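Local coordinates for ABC transporter, substrate binding protein (Agrobacterium tumefaciens, PDB 3C9H) that probably captures a solute in the periplasm for an ABC importer, and binds a magnesium ion in the crystal, at residues F134-F146 with V223-S237. Numbering follows the deposited sequence.
Sequences FEPAVFVYHKPSF and VSDGRFVLGYNILGS
H142 fits into the tight turn that follows helix 216-224. With CG anti to the backbone N (chi1 -179°), its imidazole lies flat against G226, whose CA sits 3.3 Å from the ring centroid, almost on the normal. P144 CD covers the opposite face, so the ring is clamped like a plate, and ND1 adds only a weak bond to V223 O at 3.1 Å.

From here strands 135-142 and 230-235 run antiparallel. On one face V140 is the bump: its CG2 settles over bare G231, 3.6 Å from that CA, while I234 CG1 and V223 CG2 close in around it. On the L230 side, L230 and F146 cross at about a right angle, L230 CG 3.9 Å from F146 CZ. F139 CE1 comes 3.6 Å from Y232 CD1, at the rim of that ring, the two planes inclined at 42°. Just beyond, a G1 bulge, N233 and I234 both facing V138, shifts the register by one between the V140-G231 and V138-I234 pairs.

Beside it V138 CG2 rests on G236 CA at 3.7 Å, where helix 236-245 begins. S237 OG then donates a very short bond, 2.5 Å, to E135 OE1, tying strand to helix start next to L235, whose side chain lies about 6 Å (nearest atoms) from the bound magnesium ion. OE2 bonds T133 and forms a salt bridge to R263, which probably favours the charged carboxylate.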
ATOM      1  N   PHE A 134       1.521   0.297  -8.795  1.00 22.60           N
ATOM      2  CA  PHE A 134       0.102   0.493  -9.151  1.00 23.18           C
ATOM      3  C   PHE A 134      -0.645  -0.741  -8.594  1.00 23.77           C
ATOM      4  O   PHE A 134      -0.671  -1.789  -9.227  1.00 24.79           O
ATOM      5  CB  PHE A 134       0.038   0.609 -10.690  1.00 24.32           C
ATOM      6  CG  PHE A 134      -1.242   1.185 -11.240  1.00 24.18           C
ATOM      7  CD1 PHE A 134      -1.482   2.556 -11.202  1.00 27.62           C
ATOM      8  CD2 PHE A 134      -2.178   0.357 -11.841  1.00 26.27           C
ATOM      9  CE1 PHE A 134      -2.667   3.094 -11.741  1.00 27.64           C
ATOM     10  CE2 PHE A 134      -3.361   0.877 -12.378  1.00 26.43           C
ATOM     11  CZ  PHE A 134      -3.603   2.246 -12.326  1.00 26.18           C
ATOM     12  N   GLU A 135      -1.189  -0.622  -7.378  1.00 22.97           N
ATOM     13  CA  GLU A 135      -1.717  -1.780  -6.592  1.00 22.70           C
ATOM     14  C   GLU A 135      -3.182  -1.612  -6.159  1.00 22.47           C
ATOM     15  O   GLU A 135      -3.514  -0.630  -5.531  1.00 22.80           O
ATOM     16  CB  GLU A 135      -0.845  -1.992  -5.341  1.00 22.17           C
ATOM     17  CG  GLU A 135       0.568  -2.495  -5.672  1.00 22.88           C
ATOM     18  CD  GLU A 135       1.480  -2.451  -4.463  1.00 22.58           C
ATOM     19  OE1 GLU A 135       1.303  -3.305  -3.567  1.00 22.93           O
ATOM     20  OE2 GLU A 135       2.329  -1.534  -4.382  1.00 22.77           O
ATOM     21  N   PRO A 136      -4.067  -2.561  -6.525  1.00 22.91           N
ATOM     22  CA  PRO A 136      -5.489  -2.428  -6.212  1.00 22.65           C
ATOM     23  C   PRO A 136      -5.881  -2.939  -4.823  1.00 22.74           C
ATOM     24  O   PRO A 136      -5.192  -3.796  -4.265  1.00 23.64           O
ATOM     25  CB  PRO A 136      -6.157  -3.282  -7.278  1.00 23.82           C
ATOM     26  CG  PRO A 136      -5.187  -4.426  -7.481  1.00 24.02           C
ATOM     27  CD  PRO A 136      -3.800  -3.749  -7.349  1.00 23.85           C
ATOM     28  N   ALA A 137      -6.951  -2.364  -4.281  1.00 22.05           N
ATOM     29  CA  ALA A 137      -7.617  -2.834  -3.065  1.00 22.70           C
ATOM     30  C   ALA A 137      -8.725  -3.788  -3.484  1.00 23.60           C
ATOM     31  O   ALA A 137      -9.699  -3.377  -4.177  1.00 25.04           O
ATOM     32  CB  ALA A 137      -8.212  -1.694  -2.332  1.00 21.94           C
ATOM     33  N   VAL A 138      -8.612  -5.029  -3.029  1.00 22.73           N
ATOM     34  CA  VAL A 138      -9.419  -6.133  -3.557  1.00 22.99           C
ATOM     35  C   VAL A 138     -10.173  -6.870  -2.454  1.00 22.49           C
ATOM     36  O   VAL A 138      -9.888  -6.708  -1.262  1.00 22.23           O
ATOM     37  CB  VAL A 138      -8.527  -7.152  -4.306  1.00 22.27           C
ATOM     38  CG1 VAL A 138      -7.732  -6.459  -5.400  1.00 23.59           C
ATOM     39  CG2 VAL A 138      -7.593  -7.919  -3.306  1.00 22.32           C
ATOM     40  N   PHE A 139     -11.141  -7.678  -2.870  1.00 22.60           N
ATOM     41  CA  PHE A 139     -11.781  -8.620  -1.961  1.00 22.83           C
ATOM     42  C   PHE A 139     -10.938  -9.891  -1.970  1.00 22.26           C
ATOM     43  O   PHE A 139     -10.407 -10.288  -2.995  1.00 21.18           O
ATOM     44  CB  PHE A 139     -13.200  -9.026  -2.400  1.00 23.70           C
ATOM     45  CG  PHE A 139     -14.196  -7.897  -2.583  1.00 23.27           C
ATOM     46  CD1 PHE A 139     -13.940  -6.591  -2.182  1.00 26.82           C
ATOM     47  CD2 PHE A 139     -15.428  -8.171  -3.148  1.00 26.36           C
ATOM     48  CE1 PHE A 139     -14.899  -5.590  -2.348  1.00 26.35           C
ATOM     49  CE2 PHE A 139     -16.406  -7.166  -3.307  1.00 26.19           C
ATOM     50  CZ  PHE A 139     -16.137  -5.883  -2.908  1.00 26.47           C
ATOM     51  N   VAL A 140     -10.889 -10.548  -0.826  1.00 21.59           N
ATOM     52  CA  VAL A 140     -10.321 -11.854  -0.721  1.00 21.93           C
ATOM     53  C   VAL A 140     -11.368 -12.761  -0.076  1.00 21.86           C
ATOM     54  O   VAL A 140     -12.263 -12.296   0.650  1.00 21.13           O
ATOM     55  CB  VAL A 140      -8.971 -11.857   0.051  1.00 22.27           C
ATOM     56  CG1 VAL A 140      -7.926 -11.055  -0.717  1.00 21.75           C
ATOM     57  CG2 VAL A 140      -9.139 -11.308   1.475  1.00 21.33           C
ATOM     58  N   TYR A 141     -11.291 -14.046  -0.390  1.00 22.06           N
ATOM     59  CA  TYR A 141     -12.234 -15.011   0.181  1.00 23.34           C
ATOM     60  C   TYR A 141     -11.560 -16.346   0.419  1.00 23.64           C
ATOM     61  O   TYR A 141     -10.542 -16.653  -0.210  1.00 23.72           O
ATOM     62  CB  TYR A 141     -13.478 -15.182  -0.711  1.00 23.86           C
ATOM     63  CG  TYR A 141     -13.242 -15.779  -2.085  1.00 25.43           C
ATOM     64  CD1 TYR A 141     -13.562 -17.113  -2.359  1.00 26.58           C
ATOM     65  CD2 TYR A 141     -12.709 -15.012  -3.114  1.00 25.89           C
ATOM     66  CE1 TYR A 141     -13.336 -17.655  -3.629  1.00 26.55           C
ATOM     67  CE2 TYR A 141     -12.507 -15.533  -4.364  1.00 25.20           C
ATOM     68  CZ  TYR A 141     -12.807 -16.861  -4.612  1.00 26.10           C
ATOM     69  OH  TYR A 141     -12.592 -17.360  -5.864  1.00 27.65           O
ATOM     70  N   HIS A 142     -12.149 -17.113   1.328  1.00 24.39           N
ATOM     71  CA  HIS A 142     -11.754 -18.484   1.610  1.00 25.57           C
ATOM     72  C   HIS A 142     -12.517 -19.420   0.648  1.00 25.89           C
ATOM     73  O   HIS A 142     -13.701 -19.656   0.812  1.00 24.27           O
ATOM     74  CB  HIS A 142     -12.075 -18.789   3.069  1.00 25.35           C
ATOM     75  CG  HIS A 142     -11.705 -20.172   3.504  1.00 25.84           C
ATOM     76  ND1 HIS A 142     -10.405 -20.631   3.519  1.00 26.98           N
ATOM     77  CD2 HIS A 142     -12.461 -21.182   3.980  1.00 25.29           C
ATOM     78  CE1 HIS A 142     -10.380 -21.869   3.970  1.00 27.26           C
ATOM     79  NE2 HIS A 142     -11.615 -22.225   4.261  1.00 28.51           N
ATOM     80  N   LYS A 143     -11.812 -19.914  -0.362  1.00 27.38           N
ATOM     81  CA  LYS A 143     -12.412 -20.727  -1.434  1.00 28.62           C
ATOM     82  C   LYS A 143     -13.271 -21.889  -0.922  1.00 28.53           C
ATOM     83  O   LYS A 143     -14.383 -22.052  -1.371  1.00 28.59           O
ATOM     84  CB  LYS A 143     -11.339 -21.250  -2.404  1.00 29.29           C
ATOM     85  CG  LYS A 143     -10.591 -20.177  -3.161  1.00 30.57           C
ATOM     86  CD  LYS A 143      -9.742 -20.790  -4.255  1.00 30.55           C
ATOM     87  CE  LYS A 143      -9.034 -19.718  -5.048  1.00 31.89           C
ATOM     88  NZ  LYS A 143      -8.608 -20.169  -6.411  1.00 33.52           N
ATOM     89  N   PRO A 144     -12.763 -22.683   0.034  1.00 28.96           N
ATOM     90  CA  PRO A 144     -13.606 -23.752   0.605  1.00 29.31           C
ATOM     91  C   PRO A 144     -14.924 -23.299   1.221  1.00 29.25           C
ATOM     92  O   PRO A 144     -15.830 -24.123   1.381  1.00 29.21           O
ATOM     93  CB  PRO A 144     -12.715 -24.364   1.695  1.00 29.50           C
ATOM     94  CG  PRO A 144     -11.325 -24.099   1.207  1.00 30.02           C
ATOM     95  CD  PRO A 144     -11.406 -22.719   0.593  1.00 29.09           C
ATOM     96  N   SER A 145     -15.039 -22.020   1.566  1.00 28.65           N
ATOM     97  CA  SER A 145     -16.277 -21.486   2.157  1.00 29.02           C
ATOM     98  C   SER A 145     -17.296 -21.052   1.109  1.00 28.61           C
ATOM     99  O   SER A 145     -18.417 -20.744   1.462  1.00 28.78           O
ATOM    100  CB  SER A 145     -15.992 -20.292   3.088  1.00 28.95           C
ATOM    101  OG  SER A 145     -15.284 -20.699   4.229  1.00 29.12           O
ATOM    102  N   PHE A 146     -16.898 -20.994  -0.156  1.00 28.48           N
ATOM    103  CA  PHE A 146     -17.761 -20.514  -1.233  1.00 29.15           C
ATOM    104  C   PHE A 146     -17.973 -21.613  -2.251  1.00 31.21           C
ATOM    105  O   PHE A 146     -17.672 -21.472  -3.432  1.00 32.56           O
ATOM    106  CB  PHE A 146     -17.190 -19.273  -1.876  1.00 27.73           C
ATOM    107  CG  PHE A 146     -17.364 -18.064  -1.019  1.00 26.97           C
ATOM    108  CD1 PHE A 146     -18.490 -17.252  -1.161  1.00 25.95           C
ATOM    109  CD2 PHE A 146     -16.467 -17.790  -0.010  1.00 26.50           C
ATOM    110  CE1 PHE A 146     -18.678 -16.152  -0.344  1.00 26.98           C
ATOM    111  CE2 PHE A 146     -16.659 -16.682   0.820  1.00 25.54           C
ATOM    112  CZ  PHE A 146     -17.771 -15.876   0.648  1.00 25.93           C
ATOM    113  N   VAL A 223      -7.915 -15.514   6.523  1.00 27.15           N
ATOM    114  CA  VAL A 223      -8.709 -15.949   5.365  1.00 27.68           C
ATOM    115  C   VAL A 223      -8.146 -17.262   4.825  1.00 28.27           C
ATOM    116  O   VAL A 223      -8.911 -18.148   4.479  1.00 28.11           O
ATOM    117  CB  VAL A 223      -8.785 -14.855   4.246  1.00 27.24           C
ATOM    118  CG1 VAL A 223      -9.466 -15.388   2.955  1.00 26.60           C
ATOM    119  CG2 VAL A 223      -9.554 -13.615   4.787  1.00 25.43           C
ATOM    120  N   SER A 224      -6.823 -17.402   4.831  1.00 28.98           N
ATOM    121  CA  SER A 224      -6.135 -18.553   4.235  1.00 30.25           C
ATOM    122  C   SER A 224      -6.573 -19.865   4.848  1.00 31.03           C
ATOM    123  O   SER A 224      -6.776 -20.848   4.137  1.00 31.35           O
ATOM    124  CB  SER A 224      -4.611 -18.433   4.398  1.00 30.56           C
ATOM    125  OG  SER A 224      -3.936 -19.264   3.481  1.00 33.53           O
ATOM    126  N   ASP A 225      -6.715 -19.872   6.170  1.00 31.74           N
ATOM    127  CA  ASP A 225      -7.078 -21.079   6.880  1.00 31.88           C
ATOM    128  C   ASP A 225      -8.527 -21.065   7.351  1.00 32.26           C
ATOM    129  O   ASP A 225      -8.904 -21.815   8.230  1.00 32.59           O
ATOM    130  CB  ASP A 225      -6.127 -21.323   8.051  1.00 32.86           C
ATOM    131  CG  ASP A 225      -6.235 -20.276   9.118  1.00 33.68           C
ATOM    132  OD1 ASP A 225      -7.203 -19.494   9.117  1.00 34.60           O
ATOM    133  OD2 ASP A 225      -5.341 -20.250   9.976  1.00 38.73           O
ATOM    134  N   GLY A 226      -9.331 -20.180   6.786  1.00 31.73           N
ATOM    135  CA  GLY A 226     -10.765 -20.251   6.976  1.00 30.84           C
ATOM    136  C   GLY A 226     -11.298 -19.688   8.260  1.00 30.51           C
ATOM    137  O   GLY A 226     -12.493 -19.750   8.459  1.00 29.66           O
ATOM    138  N   ARG A 227     -10.452 -19.108   9.124  1.00 29.47           N
ATOM    139  CA  ARG A 227     -10.980 -18.379  10.291  1.00 29.63           C
ATOM    140  C   ARG A 227     -11.934 -17.267   9.853  1.00 29.13           C
ATOM    141  O   ARG A 227     -12.961 -17.020  10.504  1.00 29.49           O
ATOM    142  CB  ARG A 227      -9.857 -17.790  11.152  1.00 29.72           C
ATOM    143  CG  ARG A 227      -9.174 -18.809  12.074  1.00 31.20           C
ATOM    144  CD  ARG A 227      -7.976 -18.206  12.790  1.00 30.84           C
ATOM    145  NE  ARG A 227      -6.813 -18.188  11.912  1.00 32.61           N
ATOM    146  CZ  ARG A 227      -5.622 -17.686  12.232  1.00 34.15           C
ATOM    147  NH1 ARG A 227      -5.421 -17.118  13.405  1.00 35.24           N
ATOM    148  NH2 ARG A 227      -4.626 -17.751  11.357  1.00 34.42           N
ATOM    149  N   PHE A 228     -11.581 -16.625   8.729  1.00 28.07           N
ATOM    150  CA  PHE A 228     -12.390 -15.608   8.086  1.00 27.13           C
ATOM    151  C   PHE A 228     -12.796 -16.091   6.721  1.00 26.19           C
ATOM    152  O   PHE A 228     -12.034 -16.764   6.057  1.00 26.44           O
ATOM    153  CB  PHE A 228     -11.568 -14.324   7.890  1.00 26.92           C
ATOM    154  CG  PHE A 228     -11.188 -13.620   9.177  1.00 26.88           C
ATOM    155  CD1 PHE A 228     -11.910 -13.782  10.344  1.00 27.17           C
ATOM    156  CD2 PHE A 228     -10.128 -12.720   9.178  1.00 28.82           C
ATOM    157  CE1 PHE A 228     -11.552 -13.108  11.508  1.00 27.83           C
ATOM    158  CE2 PHE A 228      -9.766 -12.042  10.341  1.00 27.65           C
ATOM    159  CZ  PHE A 228     -10.483 -12.242  11.503  1.00 27.42           C
ATOM    160  N   VAL A 229     -13.991 -15.719   6.285  1.00 25.89           N
ATOM    161  CA  VAL A 229     -14.464 -16.117   4.955  1.00 25.02           C
ATOM    162  C   VAL A 229     -14.236 -15.024   3.895  1.00 24.44           C
ATOM    163  O   VAL A 229     -14.135 -15.319   2.713  1.00 24.27           O
ATOM    164  CB  VAL A 229     -15.938 -16.501   5.016  1.00 25.59           C
ATOM    165  CG1 VAL A 229     -16.117 -17.671   6.009  1.00 24.78           C
ATOM    166  CG2 VAL A 229     -16.825 -15.295   5.374  1.00 23.18           C
ATOM    167  N   LEU A 230     -14.165 -13.766   4.328  1.00 23.59           N
ATOM    168  CA  LEU A 230     -14.020 -12.617   3.428  1.00 23.14           C
ATOM    169  C   LEU A 230     -13.126 -11.539   4.043  1.00 22.47           C
ATOM    170  O   LEU A 230     -13.201 -11.265   5.248  1.00 21.63           O
ATOM    171  CB  LEU A 230     -15.386 -11.968   3.140  1.00 23.20           C
ATOM    172  CG  LEU A 230     -16.325 -12.617   2.122  1.00 24.28           C
ATOM    173  CD1 LEU A 230     -17.734 -12.039   2.294  1.00 24.08           C
ATOM    174  CD2 LEU A 230     -15.818 -12.432   0.693  1.00 22.84           C
ATOM    175  N   GLY A 231     -12.308 -10.911   3.203  1.00 22.35           N
ATOM    176  CA  GLY A 231     -11.637  -9.659   3.554  1.00 22.21           C
ATOM    177  C   GLY A 231     -11.941  -8.556   2.549  1.00 22.18           C
ATOM    178  O   GLY A 231     -12.115  -8.811   1.345  1.00 20.60           O
ATOM    179  N   TYR A 232     -11.988  -7.322   3.046  1.00 22.56           N
ATOM    180  CA  TYR A 232     -12.375  -6.164   2.262  1.00 22.66           C
ATOM    181  C   TYR A 232     -11.229  -5.135   2.228  1.00 21.84           C
ATOM    182  O   TYR A 232     -10.646  -4.839   3.265  1.00 20.94           O
ATOM    183  CB  TYR A 232     -13.645  -5.521   2.855  1.00 23.86           C
ATOM    184  CG  TYR A 232     -14.039  -4.250   2.167  1.00 24.20           C
ATOM    185  CD1 TYR A 232     -14.695  -4.285   0.949  1.00 26.88           C
ATOM    186  CD2 TYR A 232     -13.753  -3.004   2.723  1.00 25.90           C
ATOM    187  CE1 TYR A 232     -15.033  -3.117   0.281  1.00 26.89           C
ATOM    188  CE2 TYR A 232     -14.097  -1.818   2.060  1.00 25.74           C
ATOM    189  CZ  TYR A 232     -14.730  -1.884   0.845  1.00 26.10           C
ATOM    190  OH  TYR A 232     -15.092  -0.733   0.177  1.00 27.28           O
ATOM    191  N   ASN A 233     -10.950  -4.586   1.048  1.00 21.40           N
ATOM    192  CA  ASN A 233      -9.881  -3.583   0.843  1.00 21.61           C
ATOM    193  C   ASN A 233      -8.480  -4.077   1.154  1.00 21.08           C
ATOM    194  O   ASN A 233      -7.653  -3.352   1.715  1.00 21.33           O
ATOM    195  CB  ASN A 233     -10.162  -2.313   1.648  1.00 22.59           C
ATOM    196  CG  ASN A 233     -10.997  -1.298   0.893  1.00 23.49           C
ATOM    197  OD1 ASN A 233     -11.205  -0.163   1.374  1.00 27.78           O
ATOM    198  ND2 ASN A 233     -11.467  -1.673  -0.281  1.00 20.63           N
ATOM    199  N   ILE A 234      -8.195  -5.298   0.728  1.00 20.58           N
ATOM    200  CA  ILE A 234      -6.924  -5.936   0.982  1.00 20.74           C
ATOM    201  C   ILE A 234      -6.006  -5.604  -0.192  1.00 20.90           C
ATOM    202  O   ILE A 234      -6.475  -5.460  -1.315  1.00 19.82           O
ATOM    203  CB  ILE A 234      -7.106  -7.487   1.154  1.00 21.61           C
ATOM    204  CG1 ILE A 234      -8.159  -7.747   2.243  1.00 22.13           C
ATOM    205  CG2 ILE A 234      -5.762  -8.183   1.485  1.00 20.67           C
ATOM    206  CD1 ILE A 234      -7.876  -7.040   3.575  1.00 23.36           C
ATOM    207  N   LEU A 235      -4.701  -5.491   0.075  1.00 21.20           N
ATOM    208  CA  LEU A 235      -3.732  -5.264  -0.977  1.00 21.49           C
ATOM    209  C   LEU A 235      -3.685  -6.448  -1.954  1.00 21.55           C
ATOM    210  O   LEU A 235      -3.369  -7.568  -1.574  1.00 21.27           O
ATOM    211  CB  LEU A 235      -2.352  -4.936  -0.393  1.00 21.79           C
ATOM    212  CG  LEU A 235      -2.195  -3.585   0.341  1.00 22.82           C
ATOM    213  CD1 LEU A 235      -0.761  -3.441   0.863  1.00 24.26           C
ATOM    214  CD2 LEU A 235      -2.594  -2.376  -0.554  1.00 23.72           C
ATOM    215  N   GLY A 236      -3.983  -6.179  -3.219  1.00 21.17           N
ATOM    216  CA  GLY A 236      -4.062  -7.228  -4.239  1.00 21.18           C
ATOM    217  C   GLY A 236      -2.728  -7.893  -4.497  1.00 21.65           C
ATOM    218  O   GLY A 236      -2.671  -9.067  -4.785  1.00 21.68           O
ATOM    219  N   SER A 237      -1.647  -7.122  -4.398  1.00 21.58           N
ATOM    220  CA  SER A 237      -0.297  -7.643  -4.604  1.00 21.59           C
ATOM    221  C   SER A 237       0.036  -8.694  -3.550  1.00 21.65           C
ATOM    222  O   SER A 237       0.504  -9.764  -3.857  1.00 22.70           O
ATOM    223  CB  SER A 237       0.700  -6.483  -4.543  1.00 21.45           C
ATOM    224  OG  SER A 237       0.395  -5.625  -3.447  1.00 22.50           O
TER
HETATM  225  O   HOH W   1     -11.839  -3.962  -1.659  1.00 28.66           O